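Local atomic coordinates of acyl-coenzyme A oxidase 1 (Yarrowia lipolytica, PDB entry 5Y9D), a protein that catalyses the FAD-dependent oxidation of 2,3-saturated acyl-CoAs to (2E)-enoyl-CoAs, passing electrons to oxygen to give hydrogen peroxide in peroxisomal fatty acid beta-oxidation. Residues 477-482 and 536-541; 525-530 and 569-574; 504-509 and 616-621; 314-319 and 373-378. All coordinates share one frame; numbering follows the deposited sequence.

Interaction 1: 477-482 and 536-541; sequences GLVQSA and RTTDKY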
# COMPACT_ATOMS: atom_id res chain seq x y z
N GLY A 477 7.43 8.45 -26.12
CA GLY A 477 6.64 9.43 -26.85
C GLY A 477 7.15 10.87 -26.68
O GLY A 477 6.92 11.73 -27.53
N LEU A 478 7.81 11.13 -25.57
CA LEU A 478 8.24 12.45 -25.24
C LEU A 478 9.55 12.71 -25.94
O LEU A 478 9.80 13.84 -26.37
CB LEU A 478 8.44 12.60 -23.72
CG LEU A 478 7.23 12.65 -22.81
CD1 LEU A 478 7.66 12.54 -21.37
CD2 LEU A 478 6.48 13.94 -23.02
N VAL A 479 10.39 11.69 -26.03
CA VAL A 479 11.58 11.79 -26.82
C VAL A 479 11.19 12.02 -28.29
O VAL A 479 11.70 12.93 -28.92
CB VAL A 479 12.47 10.57 -26.65
CG1 VAL A 479 13.61 10.61 -27.64
CG2 VAL A 479 13.02 10.51 -25.24
N GLN A 480 10.25 11.23 -28.81
CA GLN A 480 9.82 11.38 -30.20
C GLN A 480 9.16 12.72 -30.50
O GLN A 480 9.19 13.20 -31.63
CB GLN A 480 8.87 10.23 -30.60
CG GLN A 480 9.62 8.91 -30.73
CD GLN A 480 8.73 7.70 -30.64
OE1 GLN A 480 7.67 7.71 -30.01
NE2 GLN A 480 9.18 6.63 -31.26
N SER A 481 8.56 13.32 -29.48
CA SER A 481 7.98 14.64 -29.65
C SER A 481 9.06 15.71 -29.74
O SER A 481 8.94 16.63 -30.53
CB SER A 481 7.04 14.92 -28.51
OG SER A 481 5.92 14.09 -28.67
N ALA A 482 10.09 15.56 -28.93
CA ALA A 482 11.28 16.40 -28.95
C ALA A 482 11.99 16.39 -30.31
O ALA A 482 12.40 17.44 -30.79
CB ALA A 482 12.26 15.97 -27.85
N ARG A 536 17.85 16.36 -22.57
CA ARG A 536 19.03 15.54 -22.27
C ARG A 536 18.82 14.09 -22.73
O ARG A 536 19.70 13.49 -23.38
CB ARG A 536 19.36 15.57 -20.76
CG ARG A 536 20.74 15.01 -20.43
CD ARG A 536 20.89 14.57 -18.98
NE ARG A 536 20.21 13.29 -18.69
CZ ARG A 536 20.44 12.53 -17.62
NH1 ARG A 536 21.36 12.87 -16.71
NH2 ARG A 536 19.76 11.40 -17.46
N THR A 537 17.65 13.53 -22.40
CA THR A 537 17.33 12.16 -22.74
C THR A 537 17.30 12.05 -24.23
O THR A 537 17.84 11.11 -24.78
CB THR A 537 15.98 11.70 -22.14
OG1 THR A 537 16.04 11.77 -20.71
CG2 THR A 537 15.68 10.26 -22.56
N THR A 538 16.70 13.02 -24.91
CA THR A 538 16.75 13.01 -26.38
C THR A 538 18.18 13.08 -26.94
O THR A 538 18.48 12.50 -28.00
CB THR A 538 15.93 14.15 -26.96
OG1 THR A 538 14.59 14.05 -26.45
CG2 THR A 538 15.92 14.05 -28.46
N ASP A 539 19.05 13.78 -26.22
CA ASP A 539 20.47 13.80 -26.56
C ASP A 539 21.12 12.42 -26.49
O ASP A 539 21.74 12.00 -27.46
CB ASP A 539 21.23 14.78 -25.66
CG ASP A 539 22.46 15.36 -26.34
OD1 ASP A 539 22.28 16.08 -27.35
OD2 ASP A 539 23.58 15.07 -25.87
N LYS A 540 20.98 11.72 -25.36
CA LYS A 540 21.57 10.39 -25.23
C LYS A 540 21.04 9.45 -26.31
O LYS A 540 21.77 8.61 -26.82
CB LYS A 540 21.31 9.78 -23.86
CG LYS A 540 22.01 10.46 -22.69
CD LYS A 540 23.49 10.09 -22.57
CE LYS A 540 23.96 10.08 -21.12
NZ LYS A 540 25.35 9.54 -20.99
N TYR A 541 19.77 9.61 -26.66
CA TYR A 541 19.13 8.71 -27.62
C TYR A 541 19.78 8.85 -28.97
O TYR A 541 20.13 7.87 -29.58
CB TYR A 541 17.62 8.98 -27.70
CG TYR A 541 16.87 8.29 -28.83
CD1 TYR A 541 16.38 6.98 -28.71
CD2 TYR A 541 16.60 8.97 -30.00
CE1 TYR A 541 15.67 6.37 -29.74
CE2 TYR A 541 15.89 8.37 -31.03
CZ TYR A 541 15.44 7.09 -30.90
OH TYR A 541 14.75 6.56 -31.96

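Interaction 2: 525-530 and 569-574; sequences AFRTAS and TRQHLI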
# COMPACT_ATOMS: atom_id res chain seq x y z
N ALA A 525 9.21 26.98 -13.66
CA ALA A 525 10.23 26.19 -12.99
C ALA A 525 10.05 24.73 -13.34
O ALA A 525 11.02 23.99 -13.58
CB ALA A 525 10.19 26.38 -11.49
N PHE A 526 8.78 24.33 -13.38
CA PHE A 526 8.49 22.93 -13.64
C PHE A 526 8.74 22.57 -15.07
O PHE A 526 9.38 21.55 -15.32
CB PHE A 526 7.08 22.53 -13.18
CG PHE A 526 7.09 21.84 -11.87
CD1 PHE A 526 6.99 22.55 -10.70
CD2 PHE A 526 7.33 20.49 -11.81
CE1 PHE A 526 7.06 21.93 -9.49
CE2 PHE A 526 7.41 19.85 -10.60
CZ PHE A 526 7.27 20.58 -9.43
N ARG A 527 8.27 23.41 -15.99
CA ARG A 527 8.56 23.24 -17.42
C ARG A 527 10.06 23.16 -17.75
O ARG A 527 10.50 22.32 -18.53
CB ARG A 527 7.91 24.37 -18.19
CG ARG A 527 6.41 24.25 -18.22
CD ARG A 527 5.74 25.42 -18.88
NE ARG A 527 4.36 25.06 -19.18
CZ ARG A 527 3.43 25.90 -19.61
NH1 ARG A 527 3.67 27.19 -19.84
NH2 ARG A 527 2.23 25.41 -19.84
N THR A 528 10.83 24.03 -17.12
CA THR A 528 12.29 24.00 -17.19
C THR A 528 12.89 22.69 -16.71
O THR A 528 13.81 22.17 -17.34
CB THR A 528 12.87 25.16 -16.35
OG1 THR A 528 12.38 26.39 -16.88
CG2 THR A 528 14.36 25.16 -16.38
N ALA A 529 12.43 22.18 -15.57
CA ALA A 529 12.94 20.89 -15.08
C ALA A 529 12.55 19.78 -16.04
O ALA A 529 13.36 18.95 -16.39
CB ALA A 529 12.43 20.58 -13.67
N SER A 530 11.31 19.79 -16.50
CA SER A 530 10.88 18.77 -17.46
C SER A 530 11.64 18.88 -18.79
O SER A 530 12.21 17.90 -19.26
CB SER A 530 9.38 18.82 -17.71
OG SER A 530 8.97 17.81 -18.63
N THR A 569 4.41 14.88 -16.52
CA THR A 569 3.11 14.64 -15.94
C THR A 569 2.87 15.58 -14.78
O THR A 569 1.81 16.25 -14.74
CB THR A 569 2.93 13.19 -15.45
OG1 THR A 569 3.06 12.28 -16.55
CG2 THR A 569 1.56 13.02 -14.88
N ARG A 570 3.82 15.66 -13.83
CA ARG A 570 3.57 16.52 -12.68
C ARG A 570 3.42 17.99 -13.11
O ARG A 570 2.55 18.69 -12.58
CB ARG A 570 4.62 16.38 -11.59
CG ARG A 570 4.32 17.27 -10.38
CD ARG A 570 2.98 16.89 -9.71
NE ARG A 570 3.25 16.54 -8.31
CZ ARG A 570 3.27 15.31 -7.81
NH1 ARG A 570 2.95 14.26 -8.54
NH2 ARG A 570 3.60 15.15 -6.55
N GLN A 571 4.24 18.41 -14.08
CA GLN A 571 4.16 19.74 -14.70
C GLN A 571 2.83 19.96 -15.43
O GLN A 571 2.25 21.04 -15.40
CB GLN A 571 5.38 19.96 -15.64
CG GLN A 571 5.38 21.24 -16.47
CD GLN A 571 4.48 21.14 -17.69
OE1 GLN A 571 4.30 20.07 -18.28
NE2 GLN A 571 3.86 22.25 -18.04
N HIS A 572 2.33 18.93 -16.09
CA HIS A 572 1.04 19.04 -16.73
C HIS A 572 -0.11 19.30 -15.75
O HIS A 572 -1.04 20.09 -16.04
CB HIS A 572 0.74 17.76 -17.50
CG HIS A 572 -0.36 17.90 -18.49
ND1 HIS A 572 -0.30 18.79 -19.54
CD2 HIS A 572 -1.53 17.24 -18.63
CE1 HIS A 572 -1.39 18.69 -20.27
NE2 HIS A 572 -2.15 17.75 -19.74
N LEU A 573 -0.07 18.64 -14.60
CA LEU A 573 -1.19 18.74 -13.67
C LEU A 573 -1.18 20.07 -12.99
O LEU A 573 -2.23 20.73 -12.89
CB LEU A 573 -1.17 17.63 -12.63
CG LEU A 573 -1.77 16.30 -13.06
CD1 LEU A 573 -1.59 15.32 -11.90
CD2 LEU A 573 -3.25 16.41 -13.44
N ILE A 574 -0.00 20.46 -12.51
CA ILE A 574 0.19 21.77 -11.90
C ILE A 574 -0.30 22.84 -12.89
O ILE A 574 -1.12 23.68 -12.53
CB ILE A 574 1.68 21.99 -11.49
CG1 ILE A 574 2.01 21.13 -10.27
CG2 ILE A 574 1.99 23.49 -11.28
CD1 ILE A 574 3.49 21.06 -9.96

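Interaction 3: 504-509 and 616-621; sequences ISQNGQ and ILTPGD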
# COMPACT_ATOMS: atom_id res chain seq x y z
N ILE A 504 13.95 31.50 -16.72
CA ILE A 504 14.64 31.70 -15.44
C ILE A 504 16.14 31.37 -15.51
O ILE A 504 16.55 30.42 -16.16
CB ILE A 504 13.94 30.96 -14.25
CG1 ILE A 504 14.57 29.61 -13.90
CG2 ILE A 504 12.44 30.81 -14.49
CD1 ILE A 504 15.50 29.64 -12.70
N SER A 505 16.96 32.19 -14.85
CA SER A 505 18.38 31.88 -14.62
C SER A 505 18.78 32.36 -13.24
O SER A 505 18.46 33.48 -12.85
CB SER A 505 19.30 32.51 -15.69
OG SER A 505 19.12 33.92 -15.77
N GLN A 506 19.48 31.49 -12.51
CA GLN A 506 19.90 31.72 -11.12
C GLN A 506 21.43 31.85 -11.04
O GLN A 506 22.15 30.89 -11.33
CB GLN A 506 19.46 30.53 -10.25
CG GLN A 506 18.24 30.78 -9.36
CD GLN A 506 18.54 31.70 -8.20
OE1 GLN A 506 17.69 32.48 -7.78
NE2 GLN A 506 19.75 31.63 -7.68
N ASN A 507 21.93 33.00 -10.62
CA ASN A 507 23.38 33.13 -10.40
C ASN A 507 23.82 32.70 -8.99
O ASN A 507 24.93 33.01 -8.55
CB ASN A 507 23.85 34.56 -10.71
CG ASN A 507 25.27 34.60 -11.30
OD1 ASN A 507 26.15 33.83 -10.90
ND2 ASN A 507 25.48 35.51 -12.26
N GLY A 508 22.96 31.96 -8.29
CA GLY A 508 23.28 31.42 -6.97
C GLY A 508 22.99 32.34 -5.79
O GLY A 508 23.37 32.03 -4.67
N GLN A 509 22.30 33.46 -6.04
CA GLN A 509 21.99 34.44 -4.99
C GLN A 509 20.61 34.23 -4.35
O GLN A 509 20.17 35.06 -3.54
CB GLN A 509 22.09 35.86 -5.55
CG GLN A 509 23.40 36.18 -6.28
CD GLN A 509 24.67 35.85 -5.48
OE1 GLN A 509 24.71 35.96 -4.25
NE2 GLN A 509 25.72 35.45 -6.19
N ILE A 616 18.08 25.52 -10.74
CA ILE A 616 16.81 26.27 -10.81
C ILE A 616 16.59 27.02 -9.49
O ILE A 616 16.15 28.17 -9.46
CB ILE A 616 15.63 25.32 -11.09
CG1 ILE A 616 15.70 24.81 -12.55
CG2 ILE A 616 14.29 25.98 -10.81
CD1 ILE A 616 15.14 23.41 -12.78
N LEU A 617 16.89 26.32 -8.40
CA LEU A 617 16.83 26.84 -7.05
C LEU A 617 18.21 26.73 -6.44
O LEU A 617 19.02 25.93 -6.88
CB LEU A 617 15.89 25.98 -6.22
CG LEU A 617 14.44 25.90 -6.70
CD1 LEU A 617 13.68 24.87 -5.88
CD2 LEU A 617 13.77 27.27 -6.66
N THR A 618 18.47 27.53 -5.42
CA THR A 618 19.69 27.38 -4.62
C THR A 618 19.35 26.61 -3.35
O THR A 618 18.19 26.57 -2.95
CB THR A 618 20.25 28.75 -4.20
OG1 THR A 618 19.42 29.33 -3.19
CG2 THR A 618 20.29 29.68 -5.37
N PRO A 619 20.36 26.00 -2.71
CA PRO A 619 20.18 25.45 -1.36
C PRO A 619 19.39 26.35 -0.40
O PRO A 619 18.43 25.90 0.21
CB PRO A 619 21.61 25.26 -0.88
CG PRO A 619 22.35 24.88 -2.13
CD PRO A 619 21.68 25.63 -3.27
N GLY A 620 19.76 27.62 -0.32
CA GLY A 620 19.03 28.59 0.52
C GLY A 620 17.57 28.86 0.16
O GLY A 620 16.84 29.51 0.91
N ASP A 621 17.13 28.37 -1.00
CA ASP A 621 15.72 28.41 -1.37
C ASP A 621 14.93 27.27 -0.75
O ASP A 621 13.74 27.39 -0.58
CB ASP A 621 15.56 28.35 -2.88
CG ASP A 621 16.22 29.51 -3.58
OD1 ASP A 621 16.34 30.58 -2.96
OD2 ASP A 621 16.60 29.34 -4.76

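Interaction 4: 314-319 and 373-378; sequences SMIADS and MGADEA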
# COMPACT_ATOMS: atom_id res chain seq x y z
N SER A 314 -10.63 6.93 -18.14
CA SER A 314 -11.56 6.76 -17.03
C SER A 314 -10.82 6.53 -15.71
O SER A 314 -11.32 6.92 -14.67
CB SER A 314 -12.56 5.64 -17.31
OG SER A 314 -13.76 5.90 -16.61
N MET A 315 -9.62 5.95 -15.75
CA MET A 315 -8.80 5.79 -14.52
C MET A 315 -8.19 7.07 -13.91
O MET A 315 -7.79 7.07 -12.73
CB MET A 315 -7.71 4.76 -14.74
CG MET A 315 -8.27 3.36 -14.65
SD MET A 315 -7.09 2.14 -15.21
CE MET A 315 -8.19 1.00 -16.02
N ILE A 316 -8.10 8.15 -14.69
CA ILE A 316 -7.61 9.38 -14.15
C ILE A 316 -8.70 9.92 -13.21
O ILE A 316 -8.41 10.41 -12.13
CB ILE A 316 -7.20 10.39 -15.24
CG1 ILE A 316 -6.14 9.80 -16.17
CG2 ILE A 316 -6.58 11.63 -14.63
CD1 ILE A 316 -6.20 10.40 -17.56
N ALA A 317 -9.95 9.76 -13.59
CA ALA A 317 -11.07 10.22 -12.79
C ALA A 317 -11.25 9.37 -11.55
O ALA A 317 -11.46 9.90 -10.47
CB ALA A 317 -12.36 10.23 -13.61
N ASP A 318 -11.17 8.04 -11.69
CA ASP A 318 -11.26 7.19 -10.51
C ASP A 318 -10.28 7.69 -9.49
O ASP A 318 -10.64 7.86 -8.35
CB ASP A 318 -10.96 5.72 -10.79
CG ASP A 318 -11.82 5.12 -11.86
OD1 ASP A 318 -12.96 5.58 -12.05
OD2 ASP A 318 -11.33 4.17 -12.52
N SER A 319 -9.04 7.94 -9.90
CA SER A 319 -8.04 8.42 -8.99
C SER A 319 -8.51 9.65 -8.22
O SER A 319 -8.35 9.73 -7.01
CB SER A 319 -6.73 8.72 -9.72
OG SER A 319 -6.16 7.56 -10.29
N MET A 373 -8.65 18.24 -12.58
CA MET A 373 -8.20 19.03 -13.74
C MET A 373 -7.64 18.10 -14.85
O MET A 373 -8.09 18.14 -16.00
CB MET A 373 -7.16 20.09 -13.33
CG MET A 373 -7.45 20.82 -12.01
SD MET A 373 -9.06 21.63 -12.00
CE MET A 373 -9.68 21.11 -10.40
N GLY A 374 -6.70 17.24 -14.50
CA GLY A 374 -6.24 16.18 -15.40
C GLY A 374 -7.34 15.30 -15.99
O GLY A 374 -7.51 15.22 -17.21
N ALA A 375 -8.10 14.64 -15.13
CA ALA A 375 -9.23 13.81 -15.59
C ALA A 375 -10.12 14.51 -16.63
O ALA A 375 -10.47 13.92 -17.64
CB ALA A 375 -10.05 13.37 -14.39
N ASP A 376 -10.46 15.78 -16.42
CA ASP A 376 -11.33 16.49 -17.38
C ASP A 376 -10.70 16.74 -18.74
O ASP A 376 -11.33 16.49 -19.74
CB ASP A 376 -11.86 17.82 -16.79
CG ASP A 376 -12.79 17.60 -15.59
OD1 ASP A 376 -13.44 16.54 -15.53
OD2 ASP A 376 -12.87 18.49 -14.72
N GLU A 377 -9.46 17.22 -18.80
CA GLU A 377 -8.80 17.40 -20.09
C GLU A 377 -8.85 16.10 -20.88
O GLU A 377 -9.40 16.02 -21.97
CB GLU A 377 -7.34 17.81 -19.93
CG GLU A 377 -7.15 19.20 -19.35
CD GLU A 377 -5.68 19.54 -19.14
OE1 GLU A 377 -4.93 18.68 -18.60
OE2 GLU A 377 -5.30 20.68 -19.50
N ALA A 378 -8.30 15.06 -20.27
CA ALA A 378 -8.19 13.78 -20.90
C ALA A 378 -9.56 13.34 -21.41
O ALA A 378 -9.67 12.93 -22.56
CB ALA A 378 -7.60 12.77 -19.92

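Interaction 1: 477-482 and 536-541
The ring of Tyr-541 takes methyl CG1 of Val-479 over one face, with CD2 as the nearest ring atom at 4.1 Å. The same ring also stacks with that of Phe-554, on helix 550-556. Its CG is anti to the backbone N (chi1 170°), which carries the ring from its own helix towards Val-479.

Val-479 is the centre of this contact, and its two methyls go to different partners. CG1 is shared between the tyrosine ring and OG1 of Thr-538. CG2 meets the methyl CG2 of Thr-537 at 3.8 Å, and these two side chains cross at about a right angle. Next to this, Ala-482 brings its CB to 3.3 Å from OG1 of Thr-538. This is a van der Waals contact of a methyl on a hydroxyl oxygen. No hydrogen bond links the two segments. Thr-537 OG1 and Thr-538 OG1 instead bond to the carbonyls of Asn-533 and Ile-534 within their own helix. The threonines can therefore probably sit in this buried place without a polar partner across the contact.

The helix axes approach to 9.3 Å and cross at -84°, and about 214 Å² is buried between the segments. Leu-557 and the 558-581 helix pack beside the contact. The arrangement is a near-perpendicular helix crossing. It joins helix 467-486 to helix 519-544 in the all-helical C-terminal part of the acyl-CoA oxidase fold.

Interaction 2: 525-530 and 569-574
Phe-526 and Ile-574 make the apolar half of this contact. The ring receives CD1 of Ile-574 over its centre, a CH-pi contact with the methyl 3.8 Å from the centroid and 13° off the normal. Ile-574 reaches it because CG1 is anti to the carbonyl carbon (chi1 -73°) and the chain then runs extended to CD1. Arg-570 lies alongside the ring and points the same way, with CG 4.0 Å from Phe-526 CE2. Its bent chain takes NE on to Ser-603, and NH2 forms a salt bridge with Glu-606.

Gln-571 fills the middle. Its CG, anti to the backbone N (chi1 174°), packs 3.9 Å from Phe-526 CB, and a bend at chi2 turns the amide towards Arg-527. The arginine chain is extended from CG to NE, and its CG lies 3.6 Å from CG of Gln-571. The amide end sits at the edge of the guanidinium, near its plane. A leucine in place of Arg-527 would probably leave the Gln-571 amide without this polar neighbour and freer to turn.

The helices run nearly antiparallel. The chemistry implies an apolar core on the phenylalanine side and a more polar border at the partly exposed arginine.

Interaction 3: 504-509 and 616-621
A capping box on Thr-618 and Asp-621 starts helix 619-637, and the loop 504-509 lies against it through Gln-506 and Gly-508. Thr-618 is the N-cap. Its backbone N gives a nearly straight bond to Asp-621 OD2, 2.7 Å long with an angle of 174° at the hydrogen, and meets the oxygen from above the carboxylate plane. The return bond, Asp-621 N to Thr-618 OG1, is weak at 3.3 Å. The other carboxylate oxygen, OD1, accepts from the backbone N of Thr-511, so this one aspartate ties the helix start to the chain just beyond the loop.

The threonine OG1 sits between the backbone N and the carbonyl carbon (chi1 73°). That places it for the cap and turns the methyl CG2 towards the loop. This methyl packs 3.8 Å from Gly-508 C and against the amide end of Gln-506, whose side chain crosses it at about a right angle. Further back along the Gln-506 chain, CG rests 3.3 Å from the carbonyl O of Ile-616. Ile-504 reaches the same oxygen with CD1, at 3.6 Å. No hydrogen bond joins the two segments. Cutting Gln-506 back to an alanine is likely to open a gap over the Thr-618 methyl and uncover one side of the Ile-616 carbonyl.

Gly-508 and Gln-509 are on the exposed side, while Ile-616 and Thr-618 are buried. Around them, Ile-504 packs on Phe-521 and Glu-524, and Ile-616 on Thr-528 and Ala-529, all of helix 519-544. Leu-617 turns to Phe-611 and Leu-612 of helix 608-613.

Interaction 4: 314-319 and 373-378
Ile-316 packs against Gly-374, Ala-375 and Ala-378 where two long helices of the C-alpha1 domain, 306-334 and 355-391, lie side by side. They run antiparallel at 159°, as neighbours do in the helical bundle of acyl-CoA dehydrogenase-like enzymes. Their axes come within 8.2 Å, a close approach consistent with the small residues Gly-374, Ala-375 and Ala-317 at the crossing.

The tight part is around Ala-375. Its methyl CB fits against the backbone of the other helix, 3.7 Å from Ala-317 CA, and the two alanine CB atoms are 4.0 Å apart. Ile-316, next to Ala-317 on the same helix, presses on Ala-375 as well. Its CG2, anti to the backbone N, reaches the main chain beside Gly-374 and lies 3.4 Å from Ala-375 N. Glycine and alanine thus let a branched side chain sit almost on the backbone. All of this is apolar packing, with no hydrogen bond between the segments.

The solvent side holds Asp-376 and Glu-377, partly exposed and not touching 314-319. Ala-378 is also partly exposed but still packs closely. Asp-376 forms a salt bridge with Arg-580, and Glu-377 bonds to Ser-576, both of helix 558-581. Asp-318 forms a salt bridge with Arg-125 and a hydrogen bond with Gln-460. Met-315 packs on Glu-464, the proton acceptor by similarity. The Ile-316 side chain itself is about 10 Å from that of Glu-464, so the contact lies near the probable active site without touching it through Ile-316.

At the Ala-378 end a single methyl pair carries the contact: CD1 of Ile-316 stands 3.6 Å from CB of Ala-378.

In the fold
Interaction 4 is the innermost, its centre about 8 Å from that of the chain. Interactions 2 and 1 lie further out, at about 21 and 27 Å, yet are still buried. Interaction 3 is near the surface, at about 37 Å, and only partly buried. Interactions 1 and 2 share helix 519-544, about 16 Å apart by centres. Interaction 2 touches interaction 3 through Ala-529 and Ile-616 and interaction 4 through Leu-573 and Gly-374; it does not touch interaction 1. Small apolar residues serve in interaction 4, an aromatic and arginines in interaction 2, a valine among threonines and a tyrosine ring in interaction 1, and a helix cap in interaction 3.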